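Local coordinates for protein 3-hydroxy-3-methylglutaryl-CoA lyase (Acinetobacter baumannii, PDB 6NDS) that is a lyase with a TIM-barrel fold of the HMGL-like family and holds a zinc ion and coenzyme A, at residues A[202-206]-A[207-211]. Numbering follows the deposited sequence.
Sequences HVLSL and ISPEQ
Ile207 lays its CG1 branch alongside Val203, the two side chains pointing the same way from neighbouring parts of the chain. Val203 CG1 lies 3.9 Å from Ile207 CG1 and equally near Ile207 CD1. The first torsion of Ile207 (chi1 62°) sets CG1 between its backbone N and carbonyl carbon, which leaves that branch beside the end of the helix. The backbone ties the same two residues: Ile207 N donates to Val203 O at 3.0 Å, with an N-H...O angle of 158°. Leu206 N also donates to Val203 O, so this carbonyl in the last turn of the helix is gripped twice. One residue earlier, His202 O likewise takes two bonds, from Ser205 N and from Ser205 OG, which lies 2.6 Å from it.

Leu204 reaches forward with CD2. Leu204 CD2 sits 3.6 Å from Ile207 O. Leu204 CD2 also meets Pro209 CD at 4.2 Å. Leu204 CA makes a CA-H...O contact with the same Ile207 O at 3.3 Å. Further on, Gln211 turns its amide back toward Ser208, and Ser208 N donates in the carbonyl plane to a lone pair of Gln211 OE1 at 2.9 Å. Gln211 N donates to Ser208 O and closes a type I beta turn with Pro209 and Glu210 at its corners.

This is the loop that leads from helix 193-203 into strand 212-216 of the TIM barrel. Val203 and Ile207 both touch Leu212. Val203 also meets Leu184 and Phe168, and Ile207 meets Ile182 and Leu175, so the pair packs against strand 182-186 and helix 164-176 as well.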
loop_
_atom_site.group_PDB
_atom_site.type_symbol
_atom_site.label_atom_id
_atom_site.label_comp_id
_atom_site.label_asym_id
_atom_site.label_seq_id
_atom_site.Cartn_x
_atom_site.Cartn_y
_atom_site.Cartn_z
ATOM N N HIS A 202 -5.271 -18.866 -14.120
ATOM C CA HIS A 202 -5.573 -19.355 -15.460
ATOM C C HIS A 202 -4.348 -19.274 -16.361
ATOM O O HIS A 202 -4.062 -20.216 -17.111
ATOM C CB HIS A 202 -6.741 -18.577 -16.062
ATOM C CG HIS A 202 -7.127 -19.047 -17.432
ATOM N ND1 HIS A 202 -7.930 -20.147 -17.643
ATOM C CD2 HIS A 202 -6.795 -18.584 -18.659
ATOM C CE1 HIS A 202 -8.094 -20.328 -18.941
ATOM N NE2 HIS A 202 -7.417 -19.392 -19.580
ATOM N N VAL A 203 -3.602 -18.169 -16.296
ATOM C CA VAL A 203 -2.439 -18.050 -17.165
ATOM C C VAL A 203 -1.382 -19.081 -16.785
ATOM O O VAL A 203 -0.695 -19.620 -17.661
ATOM C CB VAL A 203 -1.893 -16.608 -17.149
ATOM C CG1 VAL A 203 -0.617 -16.518 -17.946
ATOM C CG2 VAL A 203 -2.920 -15.664 -17.747
ATOM N N LEU A 204 -1.257 -19.410 -15.496
ATOM C CA LEU A 204 -0.332 -20.470 -15.085
ATOM C C LEU A 204 -0.779 -21.870 -15.506
ATOM O O LEU A 204 -0.045 -22.832 -15.252
ATOM C CB LEU A 204 -0.114 -20.426 -13.570
ATOM C CG LEU A 204 0.719 -19.214 -13.130
ATOM C CD1 LEU A 204 0.829 -19.137 -11.607
ATOM C CD2 LEU A 204 2.108 -19.217 -13.778
ATOM N N SER A 205 -1.950 -22.027 -16.124
ATOM C CA SER A 205 -2.264 -23.275 -16.807
ATOM C C SER A 205 -1.741 -23.293 -18.237
ATOM O O SER A 205 -1.792 -24.341 -18.892
ATOM C CB SER A 205 -3.777 -23.517 -16.814
ATOM O OG SER A 205 -4.411 -22.715 -17.794
ATOM N N LEU A 206 -1.259 -22.154 -18.735
ATOM C CA LEU A 206 -0.662 -22.014 -20.059
ATOM C C LEU A 206 0.856 -21.930 -20.018
ATOM O O LEU A 206 1.525 -22.491 -20.891
ATOM C CB LEU A 206 -1.200 -20.760 -20.757
ATOM C CG LEU A 206 -2.710 -20.646 -20.955
ATOM C CD1 LEU A 206 -3.076 -19.245 -21.429
ATOM C CD2 LEU A 206 -3.194 -21.692 -21.945
ATOM N N ILE A 207 1.415 -21.213 -19.041
ATOM C CA ILE A 207 2.854 -21.041 -18.908
ATOM C C ILE A 207 3.243 -21.304 -17.457
ATOM O O ILE A 207 2.393 -21.456 -16.578
ATOM C CB ILE A 207 3.328 -19.643 -19.355
ATOM C CG1 ILE A 207 2.693 -18.553 -18.486
ATOM C CG2 ILE A 207 3.011 -19.411 -20.844
ATOM C CD1 ILE A 207 3.154 -17.144 -18.848
ATOM N N SER A 208 4.550 -21.354 -17.219
ATOM C CA SER A 208 5.091 -21.745 -15.929
ATOM C C SER A 208 5.454 -20.524 -15.094
ATOM O O SER A 208 5.559 -19.404 -15.611
ATOM C CB SER A 208 6.331 -22.624 -16.122
ATOM O OG SER A 208 7.467 -21.817 -16.357
ATOM N N PRO A 209 5.646 -20.703 -13.783
ATOM C CA PRO A 209 6.093 -19.574 -12.952
ATOM C C PRO A 209 7.448 -19.023 -13.359
ATOM O O PRO A 209 7.762 -17.880 -13.016
ATOM C CB PRO A 209 6.138 -20.173 -11.540
ATOM C CG PRO A 209 5.171 -21.318 -11.589
ATOM C CD PRO A 209 5.305 -21.887 -12.972
ATOM N N GLU A 210 8.274 -19.800 -14.065
ATOM C CA GLU A 210 9.508 -19.227 -14.579
ATOM C C GLU A 210 9.272 -18.317 -15.778
ATOM O O GLU A 210 10.178 -17.570 -16.159
ATOM C CB GLU A 210 10.496 -20.337 -14.953
ATOM N N GLN A 211 8.078 -18.351 -16.373
ATOM C CA GLN A 211 7.793 -17.609 -17.592
ATOM C C GLN A 211 6.899 -16.392 -17.393
ATOM O O GLN A 211 6.902 -15.503 -18.249
ATOM C CB GLN A 211 7.143 -18.544 -18.628
ATOM C CG GLN A 211 8.122 -19.604 -19.145
ATOM C CD GLN A 211 7.464 -20.767 -19.881
ATOM O OE1 GLN A 211 6.405 -21.266 -19.491
ATOM N NE2 GLN A 211 8.117 -21.223 -20.942
#